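Side-chain contacts in Esterase/lipase (Lactobacillus rhamnosus, PDB 4N5H), which probably hydrolyses carboxylic esters, and may transfer their acyl groups, as an enzyme of the alpha/beta hydrolase fold: residues A[254-257]-A[262-265]; A[235-240]-A[247-252]; A[279-284]-A[292-297]. The protein carries 1 engineered substitution. One frame throughout, in Å; residues are numbered along the deposited sequence.

Contact 1 of 3, residues A[254-257]-A[262-265]; sequences KVFD and TYTT
Phe256 and Asp257, in the last part of helix 246-258, meet Tyr263 at the start of strand 263-268 in a small, partly buried aromatic contact closed by one hydrogen bond. It belongs to a beta-alpha-beta crossover, at the turn where the chain leaves the helix and re-enters the sheet. Tyr263 does most of the work because tyrosine offers two kinds of surface on one ring. Over one face comes Phe256, whose CD2 lies 3.6 Å from Tyr263 CG, above the rim of the ring and not its middle. Further out along the same ring, Phe256 CB packs against Tyr263 CE2 at 3.6 Å. The two ring planes are inclined at 36° with centroids 5.0 Å apart, an oblique pairing that is neither a parallel stack nor a T. At the far end, Tyr263 OH donates to Asp257 OD1 at 2.7 Å, a short bond that reaches the carboxylate on its syn side but 29° out of its plane. OD1 also lies near the plane of the tyrosine ring, 3.3 Å from Tyr263 CE2, so it sits at the ring's edge while Phe256 covers a face. Tyr263 reaches across to the helix with CG set between its backbone N and carbonyl carbon (chi1 73°). Apolar Phe256 suits the buried side, while charged Asp257 suits the exposed one, where its acceptor is likely to hold the hydroxyl and limit tilting of the ring. Around this pair, Leu253 of the same helix touches Tyr263, and Val261 of the connecting loop touches Phe256. Phe235 of the adjacent parallel strand 235-240 meets both aromatic side chains, placing them between helix 246-258 and the sheet.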
loop_
_atom_site.group_PDB
_atom_site.type_symbol
_atom_site.label_atom_id
_atom_site.label_comp_id
_atom_site.label_asym_id
_atom_site.label_seq_id
_atom_site.Cartn_x
_atom_site.Cartn_y
_atom_site.Cartn_z
ATOM N N LYS A 254 44.238 -11.680 -3.527
ATOM C CA LYS A 254 45.654 -11.651 -3.277
ATOM C C LYS A 254 45.950 -11.709 -1.784
ATOM O O LYS A 254 46.877 -12.362 -1.349
ATOM C CB LYS A 254 46.304 -10.406 -3.900
ATOM C CG LYS A 254 46.354 -10.492 -5.402
ATOM C CD LYS A 254 46.785 -9.143 -5.960
ATOM C CE LYS A 254 46.852 -9.267 -7.457
ATOM N NZ LYS A 254 46.596 -7.907 -7.969
ATOM N N VAL A 255 45.182 -10.971 -0.982
ATOM C CA VAL A 255 45.299 -11.082 0.509
ATOM C C VAL A 255 44.982 -12.458 1.025
ATOM O O VAL A 255 45.721 -13.022 1.885
ATOM C CB VAL A 255 44.408 -10.064 1.247
ATOM C CG1 VAL A 255 44.531 -10.264 2.750
ATOM C CG2 VAL A 255 44.740 -8.667 0.779
ATOM N N PHE A 256 43.912 -13.082 0.466
ATOM C CA PHE A 256 43.574 -14.423 0.814
ATOM C C PHE A 256 44.757 -15.386 0.522
ATOM O O PHE A 256 45.137 -16.219 1.357
ATOM C CB PHE A 256 42.384 -14.910 0.046
ATOM C CG PHE A 256 40.991 -14.385 0.526
ATOM C CD1 PHE A 256 40.770 -13.777 1.769
ATOM C CD2 PHE A 256 39.868 -14.702 -0.263
ATOM C CE1 PHE A 256 39.474 -13.412 2.141
ATOM C CE2 PHE A 256 38.582 -14.366 0.150
ATOM C CZ PHE A 256 38.388 -13.752 1.366
ATOM N N ASP A 257 45.327 -15.252 -0.672
ATOM C CA ASP A 257 46.377 -16.189 -1.090
ATOM C C ASP A 257 47.587 -16.027 -0.225
ATOM O O ASP A 257 48.139 -17.018 0.226
ATOM C CB ASP A 257 46.661 -16.003 -2.580
ATOM C CG ASP A 257 45.529 -16.549 -3.483
ATOM O OD1 ASP A 257 44.749 -17.439 -3.038
ATOM O OD2 ASP A 257 45.547 -16.150 -4.648
ATOM N N THR A 262 41.341 -20.149 3.672
ATOM C CA THR A 262 40.518 -21.152 2.992
ATOM C C THR A 262 39.348 -20.417 2.339
ATOM O O THR A 262 38.620 -19.743 3.068
ATOM C CB THR A 262 40.035 -22.246 3.908
ATOM O OG1 THR A 262 41.211 -22.878 4.442
ATOM C CG2 THR A 262 39.232 -23.223 3.157
ATOM N N TYR A 263 39.230 -20.533 1.021
ATOM C CA TYR A 263 38.098 -19.843 0.331
ATOM C C TYR A 263 37.627 -20.544 -0.898
ATOM O O TYR A 263 38.360 -21.328 -1.523
ATOM C CB TYR A 263 38.441 -18.377 0.068
ATOM C CG TYR A 263 39.436 -18.170 -1.002
ATOM C CD1 TYR A 263 39.049 -18.019 -2.320
ATOM C CD2 TYR A 263 40.824 -18.186 -0.720
ATOM C CE1 TYR A 263 39.997 -17.835 -3.303
ATOM C CE2 TYR A 263 41.767 -18.010 -1.705
ATOM C CZ TYR A 263 41.373 -17.819 -2.983
ATOM O OH TYR A 263 42.261 -17.638 -4.046
ATOM N N THR A 264 36.372 -20.231 -1.284
ATOM C CA THR A 264 35.836 -20.501 -2.610
ATOM C C THR A 264 35.281 -19.210 -3.178
ATOM O O THR A 264 35.181 -18.175 -2.479
ATOM C CB THR A 264 34.732 -21.550 -2.536
ATOM O OG1 THR A 264 33.632 -21.103 -1.635
ATOM C CG2 THR A 264 35.245 -22.895 -2.008
ATOM N N THR A 265 34.954 -19.220 -4.466
ATOM C CA THR A 265 34.485 -18.047 -5.145
ATOM C C THR A 265 33.269 -18.351 -5.953
ATOM O O THR A 265 33.063 -19.474 -6.398
ATOM C CB THR A 265 35.518 -17.414 -6.067
ATOM O OG1 THR A 265 35.807 -18.371 -7.143
ATOM C CG2 THR A 265 36.794 -17.050 -5.352
#

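Contact 2 of 3, residues A[235-240]-A[247-252]; sequences FMLIGG and LQSQAL
Leu237 of strand 235-240 projects from the sheet onto Ser249 and Leu252 of helix 246-258, the helix that follows it in the beta-alpha-beta unit. From CB the side chain runs to CG, which stands opposite the backbone N (chi1 174°), and this carries the branch out to the helix. There it divides: Leu237 CD2 settles on Ser249, 3.8 Å from Ser249 O and 4.1 Å from Ser249 CB. CD1 takes the other course, passing 3.9 Å from Ser249 OG and ending 4.3 Å from Leu252 CD2, one helical turn further along. Leucine suits this place because its two methyls can fill both spots from one stem, and Pro185 in a nearby loop adds another apolar neighbour. Serine suits the helix side by being small enough to let the strand approach. Its hydroxyl is also served by water 1, which lies 2.9 Å from Ser249 OG and accepts a hydrogen bond from Gly240 N at 3.0 Å. The backbone of Gly239 (phi 165°, psi -143°) suits glycine, and a side chain there would point toward the helix, close to Ser249 OG. The direct contact is van der Waals packing of leucine methyls, against another leucine and against the serine; no hydrogen bond joins strand and helix directly, and the polar link is carried by water 1, which satisfies a backbone N-H at the strand's end.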
loop_
_atom_site.group_PDB
_atom_site.type_symbol
_atom_site.label_atom_id
_atom_site.label_comp_id
_atom_site.label_asym_id
_atom_site.label_seq_id
_atom_site.Cartn_x
_atom_site.Cartn_y
_atom_site.Cartn_z
ATOM N N PHE A 235 36.022 -18.675 3.877
ATOM C CA PHE A 235 35.390 -17.533 3.223
ATOM C C PHE A 235 34.809 -17.955 1.903
ATOM O O PHE A 235 35.224 -18.955 1.253
ATOM C CB PHE A 235 36.320 -16.401 2.979
ATOM C CG PHE A 235 36.643 -15.601 4.247
ATOM C CD1 PHE A 235 37.438 -16.123 5.253
ATOM C CD2 PHE A 235 36.131 -14.310 4.445
ATOM C CE1 PHE A 235 37.713 -15.382 6.409
ATOM C CE2 PHE A 235 36.456 -13.605 5.562
ATOM C CZ PHE A 235 37.195 -14.123 6.569
ATOM N N MET A 236 33.794 -17.189 1.458
ATOM C CA MET A 236 33.282 -17.341 0.072
ATOM C C MET A 236 33.161 -15.956 -0.533
ATOM O O MET A 236 32.520 -15.042 0.098
ATOM C CB MET A 236 31.946 -18.037 0.064
ATOM C CG MET A 236 31.363 -18.238 -1.313
ATOM S SD MET A 236 29.772 -19.050 -1.260
ATOM C CE MET A 236 29.400 -19.128 -3.030
ATOM N N LEU A 237 33.780 -15.734 -1.667
ATOM C CA LEU A 237 33.823 -14.432 -2.270
ATOM C C LEU A 237 32.922 -14.460 -3.498
ATOM O O LEU A 237 33.139 -15.261 -4.402
ATOM C CB LEU A 237 35.231 -14.021 -2.680
ATOM C CG LEU A 237 35.388 -12.743 -3.440
ATOM C CD1 LEU A 237 34.868 -11.572 -2.578
ATOM C CD2 LEU A 237 36.876 -12.540 -3.813
ATOM N N ILE A 238 31.923 -13.585 -3.465
ATOM C CA ILE A 238 30.866 -13.443 -4.474
ATOM C C ILE A 238 30.943 -12.109 -5.123
ATOM O O ILE A 238 31.066 -11.080 -4.461
ATOM C CB ILE A 238 29.506 -13.646 -3.800
ATOM C CG1 ILE A 238 29.387 -15.049 -3.238
ATOM C CG2 ILE A 238 28.351 -13.310 -4.725
ATOM C CD1 ILE A 238 28.259 -15.237 -2.225
ATOM N N GLY A 239 30.788 -12.084 -6.459
ATOM C CA GLY A 239 30.816 -10.818 -7.184
ATOM C C GLY A 239 30.990 -11.088 -8.651
ATOM O O GLY A 239 30.403 -12.067 -9.186
ATOM N N GLY A 240 31.743 -10.226 -9.324
ATOM C CA GLY A 240 31.961 -10.458 -10.736
ATOM C C GLY A 240 32.603 -9.319 -11.431
ATOM O O GLY A 240 32.749 -8.214 -10.899
ATOM N N LEU A 247 37.742 -4.404 -8.570
ATOM C CA LEU A 247 39.135 -4.325 -8.178
ATOM C C LEU A 247 39.355 -4.686 -6.716
ATOM O O LEU A 247 40.378 -5.243 -6.324
ATOM C CB LEU A 247 39.719 -2.926 -8.401
ATOM C CG LEU A 247 40.050 -2.500 -9.838
ATOM C CD1 LEU A 247 41.036 -1.326 -9.683
ATOM C CD2 LEU A 247 40.612 -3.635 -10.732
ATOM N N GLN A 248 38.394 -4.331 -5.865
ATOM C CA GLN A 248 38.451 -4.784 -4.462
ATOM C C GLN A 248 38.436 -6.295 -4.272
ATOM O O GLN A 248 39.062 -6.828 -3.388
ATOM C CB GLN A 248 37.301 -4.165 -3.690
ATOM C CG GLN A 248 37.437 -2.682 -3.476
ATOM C CD GLN A 248 38.334 -2.338 -2.289
ATOM O OE1 GLN A 248 38.342 -3.031 -1.269
ATOM N NE2 GLN A 248 39.141 -1.313 -2.447
ATOM N N SER A 249 37.588 -7.010 -5.039
ATOM C CA SER A 249 37.587 -8.427 -5.021
ATOM C C SER A 249 38.939 -9.004 -5.501
ATOM O O SER A 249 39.464 -9.946 -4.907
ATOM C CB SER A 249 36.422 -8.997 -5.899
ATOM O OG SER A 249 35.162 -8.830 -5.268
ATOM N N GLN A 250 39.488 -8.423 -6.562
ATOM C CA GLN A 250 40.832 -8.855 -7.027
ATOM C C GLN A 250 41.885 -8.640 -5.920
ATOM O O GLN A 250 42.704 -9.515 -5.688
ATOM C CB GLN A 250 41.284 -8.106 -8.273
ATOM C CG GLN A 250 40.365 -8.408 -9.457
ATOM C CD GLN A 250 40.868 -7.756 -10.734
ATOM O OE1 GLN A 250 40.862 -6.543 -10.896
ATOM N NE2 GLN A 250 41.234 -8.587 -11.657
ATOM N N ALA A 251 41.845 -7.518 -5.272
ATOM C CA ALA A 251 42.782 -7.209 -4.172
ATOM C C ALA A 251 42.602 -8.181 -3.046
ATOM O O ALA A 251 43.592 -8.704 -2.474
ATOM C CB ALA A 251 42.609 -5.793 -3.666
ATOM N N LEU A 252 41.346 -8.456 -2.653
ATOM C CA LEU A 252 41.111 -9.431 -1.610
ATOM C C LEU A 252 41.589 -10.830 -1.896
ATOM O O LEU A 252 42.101 -11.536 -1.021
ATOM C CB LEU A 252 39.599 -9.533 -1.284
ATOM C CG LEU A 252 39.287 -10.364 -0.082
ATOM C CD1 LEU A 252 40.043 -9.910 1.167
ATOM C CD2 LEU A 252 37.766 -10.166 0.209
HETATM O O HOH W 1 33.345 -8.506 -7.537
#

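Contact 3 of 3, residues A[279-284]-A[292-297]; sequences VFNVQH and ETNLEM. With IPA (isopropyl alcohol), chain D.
Asn281 ND2 donates to Asn294 OD1 at 2.9 Å, nearly straight at 173°, and this bond is one of a reciprocal pair of hydrogen bonds between the short helix 280-283 and the long C-terminal helix 288-311 of an alpha/beta hydrolase fold. The return bond runs from Asn294 ND2 to the backbone oxygen Asn281 O, 3.0 Å away and also close to linear. In both, the acceptor lies almost in the plane of the donating amide, although those two side-chain planes are turned 47° from each other. Asn294 thus uses both ends of its amide on a single residue, which would fix its flip as well as its rotation. Asparagine fits here because it carries donor and acceptor side by side on a short stem. With a leucine in place of Asn294, the buried Asn281 O and ND2 would probably each lose a partner and the Asn281 amide would be less restrained from turning. A chi1 of 62° folds the Asn281 amide in over its own backbone and brings ND2 to the long helix. There it also passes the methyl of Thr293, with Asn281 ND2 and Thr293 CG2 3.8 Å apart. The hydroxyl of Thr293 is occupied by Glu289 O and Trp268 NE1, and Phe280 CZ merely brushes Thr293 OG1 at 3.9 Å. Phe280 in turn meets Trp268 edge-to-face, while Tyr88 of helix 86-94 touches Asn294. Towards solvent, Glu292 OE2 forms a salt bridge with Lys266 on strand 263-268. The other carboxylate oxygen, Glu292 OE1, accepts a hydrogen bond from O2 of an isopropyl alcohol, probably picked up from the crystallisation liquor, at 2.9 Å.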
loop_
_atom_site.group_PDB
_atom_site.type_symbol
_atom_site.label_atom_id
_atom_site.label_comp_id
_atom_site.label_asym_id
_atom_site.label_seq_id
_atom_site.Cartn_x
_atom_site.Cartn_y
_atom_site.Cartn_z
ATOM N N VAL A 279 26.497 -5.922 -6.116
ATOM C CA VAL A 279 25.569 -6.520 -5.198
ATOM C C VAL A 279 24.230 -6.934 -5.800
ATOM O O VAL A 279 23.202 -6.865 -5.141
ATOM C CB VAL A 279 25.354 -5.706 -3.893
ATOM C CG1 VAL A 279 26.697 -5.505 -3.169
ATOM C CG2 VAL A 279 24.647 -4.420 -4.095
ATOM N N PHE A 280 24.251 -7.417 -7.038
ATOM C CA PHE A 280 22.985 -7.688 -7.764
ATOM C C PHE A 280 22.161 -8.751 -7.068
ATOM O O PHE A 280 20.941 -8.656 -7.048
ATOM C CB PHE A 280 23.239 -8.092 -9.247
ATOM C CG PHE A 280 23.748 -9.504 -9.366
ATOM C CD1 PHE A 280 22.876 -10.588 -9.395
ATOM C CD2 PHE A 280 25.149 -9.775 -9.417
ATOM C CE1 PHE A 280 23.388 -11.900 -9.432
ATOM C CE2 PHE A 280 25.655 -11.040 -9.504
ATOM C CZ PHE A 280 24.757 -12.154 -9.501
ATOM N N ASN A 281 22.836 -9.694 -6.461
ATOM C CA ASN A 281 22.146 -10.845 -5.795
ATOM C C ASN A 281 21.448 -10.552 -4.485
ATOM O O ASN A 281 20.608 -11.300 -4.011
ATOM C CB ASN A 281 23.057 -12.050 -5.693
ATOM C CG ASN A 281 24.262 -11.781 -4.853
ATOM O OD1 ASN A 281 25.064 -10.883 -5.208
ATOM N ND2 ASN A 281 24.352 -12.389 -3.717
ATOM N N VAL A 282 21.836 -9.447 -3.908
ATOM C CA VAL A 282 21.194 -8.850 -2.748
ATOM C C VAL A 282 20.020 -7.905 -3.157
ATOM O O VAL A 282 18.911 -7.918 -2.551
ATOM C CB VAL A 282 22.189 -8.021 -1.933
ATOM C CG1 VAL A 282 21.535 -7.349 -0.712
ATOM C CG2 VAL A 282 23.295 -8.951 -1.399
ATOM N N GLN A 283 20.247 -7.098 -4.186
ATOM C CA GLN A 283 19.223 -6.161 -4.650
ATOM C C GLN A 283 18.069 -6.793 -5.396
ATOM O O GLN A 283 16.958 -6.285 -5.266
ATOM C CB GLN A 283 19.836 -5.080 -5.525
ATOM C CG GLN A 283 20.780 -4.219 -4.758
ATOM C CD GLN A 283 21.381 -3.098 -5.659
ATOM O OE1 GLN A 283 21.444 -3.195 -6.890
ATOM N NE2 GLN A 283 21.658 -1.951 -4.967
ATOM N N HIS A 284 18.290 -7.914 -6.095
ATOM C CA HIS A 284 17.248 -8.631 -6.846
ATOM C C HIS A 284 17.331 -10.112 -6.622
ATOM O O HIS A 284 17.853 -10.910 -7.482
ATOM C CB HIS A 284 17.398 -8.327 -8.324
ATOM C CG HIS A 284 16.849 -6.994 -8.692
ATOM N ND1 HIS A 284 15.496 -6.791 -8.843
ATOM C CD2 HIS A 284 17.419 -5.800 -8.773
ATOM C CE1 HIS A 284 15.277 -5.491 -9.067
ATOM N NE2 HIS A 284 16.438 -4.881 -9.013
ATOM N N GLU A 292 20.764 -18.579 -8.229
ATOM C CA GLU A 292 21.853 -19.515 -8.347
ATOM C C GLU A 292 22.965 -19.164 -7.365
ATOM O O GLU A 292 23.478 -20.059 -6.687
ATOM C CB GLU A 292 22.385 -19.503 -9.790
ATOM C CG GLU A 292 23.587 -20.421 -9.954
ATOM C CD GLU A 292 24.163 -20.384 -11.364
ATOM O OE1 GLU A 292 23.364 -20.352 -12.336
ATOM O OE2 GLU A 292 25.381 -20.425 -11.496
ATOM N N THR A 293 23.296 -17.878 -7.280
ATOM C CA THR A 293 24.368 -17.387 -6.383
ATOM C C THR A 293 24.032 -17.665 -4.898
ATOM O O THR A 293 24.845 -18.167 -4.157
ATOM C CB THR A 293 24.591 -15.909 -6.655
ATOM O OG1 THR A 293 25.036 -15.751 -8.005
ATOM C CG2 THR A 293 25.597 -15.350 -5.724
ATOM N N ASN A 294 22.820 -17.287 -4.509
ATOM C CA ASN A 294 22.406 -17.381 -3.161
ATOM C C ASN A 294 22.261 -18.822 -2.687
ATOM O O ASN A 294 22.629 -19.172 -1.549
ATOM C CB ASN A 294 21.181 -16.502 -2.923
ATOM C CG ASN A 294 21.500 -15.000 -3.114
ATOM O OD1 ASN A 294 22.619 -14.563 -2.909
ATOM N ND2 ASN A 294 20.464 -14.241 -3.463
ATOM N N LEU A 295 21.670 -19.658 -3.558
ATOM C CA LEU A 295 21.620 -21.124 -3.241
ATOM C C LEU A 295 23.017 -21.693 -3.212
ATOM O O LEU A 295 23.289 -22.572 -2.331
ATOM C CB LEU A 295 20.810 -21.867 -4.241
ATOM C CG LEU A 295 19.307 -21.616 -4.220
ATOM C CD1 LEU A 295 18.557 -22.414 -5.267
ATOM C CD2 LEU A 295 18.680 -21.945 -2.840
ATOM N N GLU A 296 23.935 -21.259 -4.089
ATOM C CA GLU A 296 25.276 -21.799 -4.042
ATOM C C GLU A 296 25.967 -21.476 -2.720
ATOM O O GLU A 296 26.655 -22.297 -2.097
ATOM C CB GLU A 296 26.081 -21.343 -5.230
ATOM C CG GLU A 296 27.445 -21.987 -5.283
ATOM C CD GLU A 296 28.062 -21.925 -6.709
ATOM O OE1 GLU A 296 27.299 -21.922 -7.711
ATOM O OE2 GLU A 296 29.323 -21.840 -6.766
ATOM N N MET A 297 25.766 -20.265 -2.246
ATOM C CA MET A 297 26.187 -19.860 -0.889
ATOM C C MET A 297 25.608 -20.741 0.204
ATOM O O MET A 297 26.364 -21.219 1.096
ATOM C CB MET A 297 25.886 -18.401 -0.676
ATOM C CG MET A 297 26.265 -17.896 0.710
ATOM S SD MET A 297 25.739 -16.201 1.051
ATOM C CE MET A 297 23.923 -16.417 1.235
HETATM C C1 IPA D . 23.305 -18.756 -15.404
HETATM C C2 IPA D . 21.838 -18.508 -15.038
HETATM C C3 IPA D . 20.956 -19.648 -15.540
HETATM O O2 IPA D . 21.721 -18.360 -13.609
#

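In the fold
Contacts 1 and 2 share helix 246-258 and lie at its two adjoining parallel strands, with centres about 8 Å apart; Thr264 O and Leu237 N, 2.9 Å apart, probably form one of the hydrogen bonds between those strands. Contact 3 covers the opposite face of strand 235-240, its centre about 14 Å from that of contact 2 and about 19 Å from that of contact 1. There Ile238 CG2 meets Thr293 CG2 at 3.6 Å. Ser146, His278 and Asp243 are arranged as a Ser-His-Asp triad would be, and are probably catalytic, as in other alpha/beta hydrolases. Ser249 of contact 2 touches this probable triad; Phe280 of contact 3 lies near it without touching.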